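Local coordinates for protein beta sliding clamp (Borrelia burgdorferi, PDB 6DJ8) that probably forms a head-to-tail ring-shaped dimer around DNA that tethers DNA polymerases and other proteins and makes them processive, at residues 39-44 against 134-139; 291-296 against 326-331; 305-308 against 313-316. All coordinates share one frame; numbering follows the deposited sequence.

From the N terminus, the chain first closes contact 1, where the loop 39-44 meets the short helix 135-140 some 90 residues later, inside the N-terminal clamp domain. That loop is complete before the next opens. Contact 2 then joins the C-terminal part of helix 284-294 to strand 325-331 in the C-terminal domain. Contact 3, the hairpin pairing 305-308 with 313-316, is nested within the loop that contact 2 closes. Strands 312-318 and 325-331 are neighbours in one sheet, so contacts 2 and 3 touch, with centres about 9 Å apart. Contact 1 lies on the other side of the chain's centre, its centre about 52 Å from that of contact 2.

Contact 1: 39-44 against 134-139; sequences NDIWSA and YEEIEN
Ile41 reaches across to Glu136 and Asn139 and gives the largest share of this surface contact. Its CB points toward the helix, and two methyl groups do the touching. From CB, the CG2 branch goes straight to the Glu136 carboxylate, with CG2 3.3 Å from Glu136 OE1. The other branch starts at CG1, which lies between the backbone N and the carbonyl carbon of Ile41 (chi1 64°). CG1 rests over one face of the Trp42 ring, offset toward its rim. Beyond it, CD1 ends 3.8 Å from Asn139 CB. The Ile41 side chain crosses those of Glu136 and Asn139 at about a right angle.

Glu136 is bent at chi2 (-67°), and its carboxylate is also held from within the helix. Asn139 ND2 donates to Glu136 OE1 at 2.8 Å, arriving from above the carboxylate plane. The Ile41 methyl therefore packs on an oxygen that already has a polar partner. Trp42 CH2 also lies 3.7 Å from Asn139 O, approaching obliquely. The Trp42 ring also meets the ring of Tyr140, the next residue of the helix.

The loop is also bonded within itself. Asp40 OD1 accepts from Trp42 N at 3.0 Å, and Ser43 N donates to Asp40 O. Phe132 packs on Ile41, and Leu80 of strand 77-82 packs on Glu136. Just before strand 44-50, the loop thus forms an Asx turn at Asp40 that leads into a short 3-10 segment, packed against helix 135-140 in the N-terminal domain of the clamp.

Contact 2: 291-296 against 326-331; sequences LARVNL and GEFFIK
Phe328 points its ring from strand 325-331 at the C-terminal part of helix 284-294, where Val294 and Arg293 receive it. The Val294 and Phe328 side chains slide past each other in opposite directions. Val294 CB lies 3.6 Å from Phe328 CD1, and Val294 CA is equally close to CE1 of the same ring. The far end of the ring belongs to Arg293. Its CB sits 3.7 Å from Phe328 CZ and makes an off-centre CH-pi contact, 30° off the ring normal. With chi1 of Val294 at 78°, CG1 takes the place between N and C, and Val294 CG2 swings round to 3.8 Å from Gly326 O.

Beyond its CB, Arg293 leads away from the strand. Its extended chain takes the guanidinium group to a salt bridge with Asp289 and to hydrogen bonds with Asn94 and Ala92 of the second subunit. Leu127 of that subunit packs on Phe328, and Gly326 and Glu327 pair with one of its strands. The chemistry between helix and strand is thus mainly apolar and largely buried, while the polar end of Arg293 serves the dimer interface. One arginine joins both: its base lies against Phe328 and its tip grips the partner subunit.

Contact 3: 305-308 against 313-316; sequences VLTF and LKLL
A beta hairpin brings Val305-Phe308 against Leu313-Leu316 in antiparallel pairing. The short strand axes come within 4.7 Å, at 166° between their directions. Val305 with Leu316 and Thr307 with Lys314 are the hydrogen-bonded pairs. Each has two backbone bonds, and the shortest joins Lys314 N to Thr307 O at 2.8 Å. Leu306 with Leu315 and Phe308 with Leu313 are the non-hydrogen-bonded pairs. Two CA-H...O contacts accompany the bonds, from Leu306 CA to Lys314 O and from Leu313 CA to Thr307 O, both 3.3 Å.

On the face of Phe308 and Leu313, these two side chains run side by side. Chi1 of 168° and chi2 of 62° together place Leu313 CD1 over the Phe308 ring. This methyl sits above the centre, 3.7 Å from the centroid and almost on the ring normal. All six ring carbons are nearly equally far from it, as in a textbook CH-pi contact. Leu306 and Leu315 share this face.

The other face carries Val305, Thr307, Lys314 and Leu316. Thr307 CB packs on Lys314 CB at 3.8 Å. The extended Lys314 chain then leads away to a salt bridge with Glu327. Val305 CB and Leu316 CB meet more loosely, at 4.2 Å.

The hairpin forms the middle of a four-stranded sheet. Strand 342-347 bonds to Leu306 and Phe308 on one flank. Strand 325-331 bonds to Leu313 and Leu315 on the other. Tyr335 of strand 335-338 touches both Phe308 and Leu313, and the Phe308 ring also meets Tyr337 and Phe367.

Contact 1: 39-44 against 134-139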
loop_
_atom_site.group_PDB
_atom_site.type_symbol
_atom_site.label_atom_id
_atom_site.label_comp_id
_atom_site.label_asym_id
_atom_site.label_seq_id
_atom_site.Cartn_x
_atom_site.Cartn_y
_atom_site.Cartn_z
ATOM N N ASN A 39 -8.103 -19.611 16.770
ATOM C CA ASN A 39 -8.806 -20.247 17.880
ATOM C C ASN A 39 -9.602 -19.271 18.724
ATOM O O ASN A 39 -10.242 -19.708 19.683
ATOM C CB ASN A 39 -7.841 -21.005 18.792
ATOM C CG ASN A 39 -7.387 -22.308 18.189
ATOM O OD1 ASN A 39 -8.065 -22.867 17.329
ATOM N ND2 ASN A 39 -6.246 -22.811 18.645
ATOM N N ASP A 40 -9.581 -17.985 18.401
ATOM C CA ASP A 40 -10.226 -16.968 19.225
ATOM C C ASP A 40 -11.675 -16.755 18.797
ATOM O O ASP A 40 -11.940 -16.313 17.676
ATOM C CB ASP A 40 -9.457 -15.660 19.097
ATOM C CG ASP A 40 -10.031 -14.571 19.955
ATOM O OD1 ASP A 40 -10.873 -14.875 20.825
ATOM O OD2 ASP A 40 -9.678 -13.404 19.706
ATOM N N ILE A 41 -12.610 -16.991 19.720
ATOM C CA ILE A 41 -14.015 -16.819 19.373
ATOM C C ILE A 41 -14.341 -15.364 19.070
ATOM O O ILE A 41 -15.313 -15.094 18.355
ATOM C CB ILE A 41 -14.952 -17.346 20.476
ATOM C CG1 ILE A 41 -14.788 -16.547 21.765
ATOM C CG2 ILE A 41 -14.743 -18.833 20.730
ATOM C CD1 ILE A 41 -15.929 -16.774 22.724
ATOM N N TRP A 42 -13.559 -14.416 19.593
ATOM C CA TRP A 42 -13.778 -13.005 19.293
ATOM C C TRP A 42 -13.128 -12.589 17.982
ATOM O O TRP A 42 -13.232 -11.421 17.588
ATOM C CB TRP A 42 -13.274 -12.149 20.454
ATOM C CG TRP A 42 -13.897 -12.595 21.730
ATOM C CD1 TRP A 42 -13.268 -13.175 22.792
ATOM C CD2 TRP A 42 -15.296 -12.553 22.065
ATOM N NE1 TRP A 42 -14.182 -13.480 23.777
ATOM C CE2 TRP A 42 -15.432 -13.108 23.355
ATOM C CE3 TRP A 42 -16.443 -12.086 21.405
ATOM C CZ2 TRP A 42 -16.662 -13.217 23.993
ATOM C CZ3 TRP A 42 -17.660 -12.202 22.036
ATOM C CH2 TRP A 42 -17.762 -12.758 23.323
ATOM N N SER A 43 -12.477 -13.523 17.299
ATOM C CA SER A 43 -12.032 -13.333 15.931
ATOM C C SER A 43 -12.987 -13.978 14.940
ATOM O O SER A 43 -12.732 -13.951 13.729
ATOM C CB SER A 43 -10.618 -13.888 15.753
ATOM O OG SER A 43 -9.679 -13.108 16.483
ATOM N N ALA A 44 -14.079 -14.552 15.429
ATOM C CA ALA A 44 -15.026 -15.282 14.610
ATOM C C ALA A 44 -16.241 -14.425 14.299
ATOM O O ALA A 44 -16.484 -13.390 14.920
ATOM C CB ALA A 44 -15.468 -16.558 15.325
ATOM N N TYR A 134 -20.274 -26.334 18.798
ATOM C CA TYR A 134 -21.580 -25.758 19.106
ATOM C C TYR A 134 -21.614 -25.117 20.491
ATOM O O TYR A 134 -22.331 -24.129 20.696
ATOM C CB TYR A 134 -22.662 -26.833 18.998
ATOM N N GLU A 135 -20.835 -25.641 21.446
ATOM C CA GLU A 135 -20.805 -25.060 22.787
ATOM C C GLU A 135 -20.213 -23.656 22.801
ATOM O O GLU A 135 -20.515 -22.877 23.711
ATOM C CB GLU A 135 -20.026 -25.960 23.756
ATOM C CG GLU A 135 -20.623 -27.351 23.970
ATOM C CD GLU A 135 -20.440 -28.267 22.777
ATOM O OE1 GLU A 135 -19.320 -28.305 22.226
ATOM O OE2 GLU A 135 -21.419 -28.936 22.382
ATOM N N GLU A 136 -19.404 -23.298 21.803
ATOM C CA GLU A 136 -18.831 -21.962 21.783
ATOM C C GLU A 136 -19.824 -20.908 21.311
ATOM O O GLU A 136 -19.599 -19.718 21.550
ATOM C CB GLU A 136 -17.582 -21.932 20.896
ATOM C CG GLU A 136 -16.346 -22.621 21.485
ATOM C CD GLU A 136 -15.775 -21.903 22.712
ATOM O OE1 GLU A 136 -16.191 -20.758 23.010
ATOM O OE2 GLU A 136 -14.886 -22.485 23.372
ATOM N N ILE A 137 -20.916 -21.311 20.658
ATOM C CA ILE A 137 -21.862 -20.326 20.144
ATOM C C ILE A 137 -22.535 -19.593 21.295
ATOM O O ILE A 137 -22.743 -18.375 21.237
ATOM C CB ILE A 137 -22.889 -20.983 19.202
ATOM C CG1 ILE A 137 -22.192 -21.484 17.933
ATOM C CG2 ILE A 137 -23.969 -19.983 18.819
ATOM C CD1 ILE A 137 -23.130 -22.080 16.911
ATOM N N GLU A 138 -22.887 -20.321 22.358
ATOM C CA GLU A 138 -23.512 -19.679 23.507
ATOM C C GLU A 138 -22.638 -18.559 24.059
ATOM O O GLU A 138 -23.154 -17.518 24.478
ATOM C CB GLU A 138 -23.798 -20.717 24.590
ATOM N N ASN A 139 -21.316 -18.725 24.000
ATOM C CA ASN A 139 -20.412 -17.695 24.499
ATOM C C ASN A 139 -20.489 -16.415 23.669
ATOM O O ASN A 139 -20.252 -15.326 24.200
ATOM C CB ASN A 139 -18.976 -18.223 24.501
ATOM C CG ASN A 139 -18.776 -19.392 25.455
ATOM O OD1 ASN A 139 -19.565 -19.610 26.376
ATOM N ND2 ASN A 139 -17.709 -20.156 25.230
#

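Contact 2: 291-296 against 326-331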
loop_
_atom_site.group_PDB
_atom_site.type_symbol
_atom_site.label_atom_id
_atom_site.label_comp_id
_atom_site.label_asym_id
_atom_site.label_seq_id
_atom_site.Cartn_x
_atom_site.Cartn_y
_atom_site.Cartn_z
ATOM N N LEU A 291 -0.669 23.201 0.971
ATOM C CA LEU A 291 -0.432 22.534 2.248
ATOM C C LEU A 291 0.318 21.228 2.037
ATOM O O LEU A 291 1.146 20.833 2.868
ATOM C CB LEU A 291 -1.761 22.271 2.983
ATOM C CG LEU A 291 -2.383 23.547 3.561
ATOM C CD1 LEU A 291 -3.783 23.273 4.103
ATOM C CD2 LEU A 291 -1.491 24.096 4.659
ATOM N N ALA A 292 0.014 20.530 0.943
ATOM C CA ALA A 292 0.738 19.296 0.661
ATOM C C ALA A 292 2.203 19.579 0.351
ATOM O O ALA A 292 3.073 18.751 0.644
ATOM C CB ALA A 292 0.074 18.539 -0.488
ATOM N N ARG A 293 2.499 20.741 -0.232
ATOM C CA ARG A 293 3.890 21.061 -0.525
ATOM C C ARG A 293 4.620 21.544 0.723
ATOM O O ARG A 293 5.726 21.073 1.014
ATOM C CB ARG A 293 3.961 22.087 -1.645
ATOM C CG ARG A 293 3.312 21.575 -2.900
ATOM C CD ARG A 293 3.117 22.668 -3.922
ATOM N NE ARG A 293 2.278 22.180 -5.002
ATOM C CZ ARG A 293 2.730 21.382 -5.962
ATOM N NH1 ARG A 293 1.915 20.963 -6.915
ATOM N NH2 ARG A 293 4.006 20.999 -5.954
ATOM N N VAL A 294 4.009 22.464 1.486
ATOM C CA VAL A 294 4.692 22.986 2.669
ATOM C C VAL A 294 4.820 21.897 3.719
ATOM O O VAL A 294 5.778 21.889 4.508
ATOM C CB VAL A 294 3.965 24.242 3.222
ATOM C CG1 VAL A 294 2.703 23.869 4.023
ATOM C CG2 VAL A 294 4.891 25.048 4.102
ATOM N N ASN A 295 3.905 20.923 3.709
ATOM C CA ASN A 295 4.024 19.768 4.592
ATOM C C ASN A 295 5.401 19.118 4.494
ATOM O O ASN A 295 5.877 18.535 5.470
ATOM C CB ASN A 295 2.971 18.716 4.241
ATOM C CG ASN A 295 2.957 17.566 5.221
ATOM O OD1 ASN A 295 2.877 17.772 6.432
ATOM N ND2 ASN A 295 3.083 16.338 4.701
ATOM N N LEU A 296 6.064 19.221 3.338
ATOM C CA LEU A 296 7.378 18.589 3.211
ATOM C C LEU A 296 8.435 19.302 4.035
ATOM O O LEU A 296 9.568 18.810 4.118
ATOM C CB LEU A 296 7.791 18.541 1.737
ATOM C CG LEU A 296 6.905 17.608 0.905
ATOM C CD1 LEU A 296 7.142 17.817 -0.584
ATOM C CD2 LEU A 296 7.169 16.154 1.288
ATOM N N GLY A 326 10.695 25.939 4.068
ATOM C CA GLY A 326 9.913 26.139 2.860
ATOM C C GLY A 326 8.819 27.187 3.053
ATOM O O GLY A 326 8.081 27.144 4.045
ATOM N N GLU A 327 8.712 28.139 2.128
ATOM C CA GLU A 327 7.750 29.234 2.225
ATOM C C GLU A 327 6.882 29.268 0.981
ATOM O O GLU A 327 7.404 29.337 -0.137
ATOM C CB GLU A 327 8.446 30.595 2.372
ATOM C CG GLU A 327 9.396 30.742 3.541
ATOM C CD GLU A 327 10.166 32.060 3.496
ATOM O OE1 GLU A 327 9.950 32.916 4.383
ATOM O OE2 GLU A 327 10.947 32.261 2.540
ATOM N N PHE A 328 5.564 29.237 1.170
ATOM C CA PHE A 328 4.626 29.317 0.058
ATOM C C PHE A 328 3.590 30.397 0.317
ATOM O O PHE A 328 3.121 30.573 1.446
ATOM C CB PHE A 328 3.898 28.007 -0.176
ATOM C CG PHE A 328 4.824 26.840 -0.496
ATOM C CD1 PHE A 328 5.458 26.151 0.524
ATOM C CD2 PHE A 328 5.047 26.454 -1.805
ATOM C CE1 PHE A 328 6.324 25.064 0.245
ATOM C CE2 PHE A 328 5.908 25.383 -2.098
ATOM C CZ PHE A 328 6.535 24.690 -1.061
ATOM N N PHE A 329 3.182 31.052 -0.766
ATOM C CA PHE A 329 2.258 32.171 -0.729
ATOM C C PHE A 329 1.035 31.870 -1.582
ATOM O O PHE A 329 1.139 31.243 -2.644
ATOM C CB PHE A 329 2.953 33.440 -1.224
ATOM C CG PHE A 329 4.086 33.875 -0.351
ATOM C CD1 PHE A 329 5.364 33.355 -0.534
ATOM C CD2 PHE A 329 3.877 34.820 0.656
ATOM C CE1 PHE A 329 6.414 33.761 0.273
ATOM C CE2 PHE A 329 4.919 35.235 1.463
ATOM C CZ PHE A 329 6.193 34.700 1.272
ATOM N N ILE A 330 -0.123 32.322 -1.105
ATOM C CA ILE A 330 -1.381 32.249 -1.835
ATOM C C ILE A 330 -1.925 33.662 -1.951
ATOM O O ILE A 330 -2.035 34.368 -0.939
ATOM C CB ILE A 330 -2.389 31.328 -1.132
ATOM C CG1 ILE A 330 -1.831 29.903 -1.049
ATOM C CG2 ILE A 330 -3.742 31.372 -1.850
ATOM C CD1 ILE A 330 -2.737 28.889 -0.256
ATOM N N LYS A 331 -2.227 34.085 -3.179
ATOM C CA LYS A 331 -2.591 35.471 -3.452
ATOM C C LYS A 331 -3.836 35.522 -4.329
ATOM O O LYS A 331 -4.389 34.489 -4.715
ATOM C CB LYS A 331 -1.436 36.222 -4.119
ATOM C CG LYS A 331 -0.117 36.170 -3.353
ATOM C CD LYS A 331 1.023 36.831 -4.157
ATOM C CE LYS A 331 2.316 36.864 -3.345
ATOM N NZ LYS A 331 3.473 37.415 -4.132
#

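Contact 3: 305-308 against 313-316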
loop_
_atom_site.group_PDB
_atom_site.type_symbol
_atom_site.label_atom_id
_atom_site.label_comp_id
_atom_site.label_asym_id
_atom_site.label_seq_id
_atom_site.Cartn_x
_atom_site.Cartn_y
_atom_site.Cartn_z
ATOM N N VAL A 305 3.463 27.527 10.374
ATOM C CA VAL A 305 3.315 28.948 10.703
ATOM C C VAL A 305 2.586 29.649 9.563
ATOM O O VAL A 305 3.065 29.661 8.418
ATOM C CB VAL A 305 4.663 29.624 10.986
ATOM C CG1 VAL A 305 4.451 31.147 11.195
ATOM C CG2 VAL A 305 5.318 29.004 12.201
ATOM N N LEU A 306 1.437 30.249 9.888
ATOM C CA LEU A 306 0.598 30.959 8.933
ATOM C C LEU A 306 0.732 32.454 9.153
ATOM O O LEU A 306 0.686 32.919 10.294
ATOM C CB LEU A 306 -0.885 30.595 9.092
ATOM C CG LEU A 306 -1.301 29.142 8.941
ATOM C CD1 LEU A 306 -2.794 28.988 9.174
ATOM C CD2 LEU A 306 -0.901 28.678 7.554
ATOM N N THR A 307 0.866 33.211 8.068
ATOM C CA THR A 307 0.835 34.666 8.159
ATOM C C THR A 307 -0.258 35.200 7.248
ATOM O O THR A 307 -0.180 35.043 6.020
ATOM C CB THR A 307 2.182 35.290 7.805
ATOM O OG1 THR A 307 3.174 34.751 8.671
ATOM C CG2 THR A 307 2.125 36.828 8.020
ATOM N N PHE A 308 -1.267 35.832 7.857
ATOM C CA PHE A 308 -2.364 36.466 7.137
ATOM C C PHE A 308 -2.056 37.950 6.964
ATOM O O PHE A 308 -1.859 38.666 7.954
ATOM C CB PHE A 308 -3.689 36.324 7.888
ATOM C CG PHE A 308 -4.275 34.942 7.875
ATOM C CD1 PHE A 308 -3.884 34.000 8.800
ATOM C CD2 PHE A 308 -5.256 34.607 6.960
ATOM C CE1 PHE A 308 -4.448 32.749 8.793
ATOM C CE2 PHE A 308 -5.823 33.373 6.963
ATOM C CZ PHE A 308 -5.416 32.438 7.870
ATOM N N LEU A 313 -1.609 35.067 1.942
ATOM C CA LEU A 313 -1.457 34.153 3.058
ATOM C C LEU A 313 -0.112 33.463 2.887
ATOM O O LEU A 313 0.165 32.902 1.822
ATOM C CB LEU A 313 -2.573 33.107 3.072
ATOM C CG LEU A 313 -2.396 31.915 4.010
ATOM C CD1 LEU A 313 -2.339 32.359 5.461
ATOM C CD2 LEU A 313 -3.496 30.849 3.794
ATOM N N LYS A 314 0.712 33.488 3.929
ATOM C CA LYS A 314 2.032 32.872 3.896
ATOM C C LYS A 314 2.005 31.576 4.695
ATOM O O LYS A 314 1.507 31.546 5.821
ATOM C CB LYS A 314 3.091 33.822 4.466
ATOM C CG LYS A 314 4.491 33.210 4.525
ATOM C CD LYS A 314 5.494 34.131 5.219
ATOM C CE LYS A 314 6.913 33.607 4.970
ATOM N NZ LYS A 314 7.926 34.064 5.964
ATOM N N LEU A 315 2.500 30.498 4.096
ATOM C CA LEU A 315 2.632 29.209 4.770
ATOM C C LEU A 315 4.118 28.915 4.914
ATOM O O LEU A 315 4.845 28.884 3.915
ATOM C CB LEU A 315 1.949 28.079 3.999
ATOM C CG LEU A 315 0.666 28.312 3.200
ATOM C CD1 LEU A 315 0.387 27.080 2.348
ATOM C CD2 LEU A 315 -0.515 28.610 4.097
ATOM N N LEU A 316 4.561 28.692 6.149
ATOM C CA LEU A 316 5.977 28.536 6.447
ATOM C C LEU A 316 6.201 27.234 7.197
ATOM O O LEU A 316 5.657 27.037 8.290
ATOM C CB LEU A 316 6.492 29.722 7.261
ATOM C CG LEU A 316 7.878 29.596 7.888
ATOM C CD1 LEU A 316 8.924 29.486 6.791
ATOM C CD2 LEU A 316 8.150 30.853 8.741
#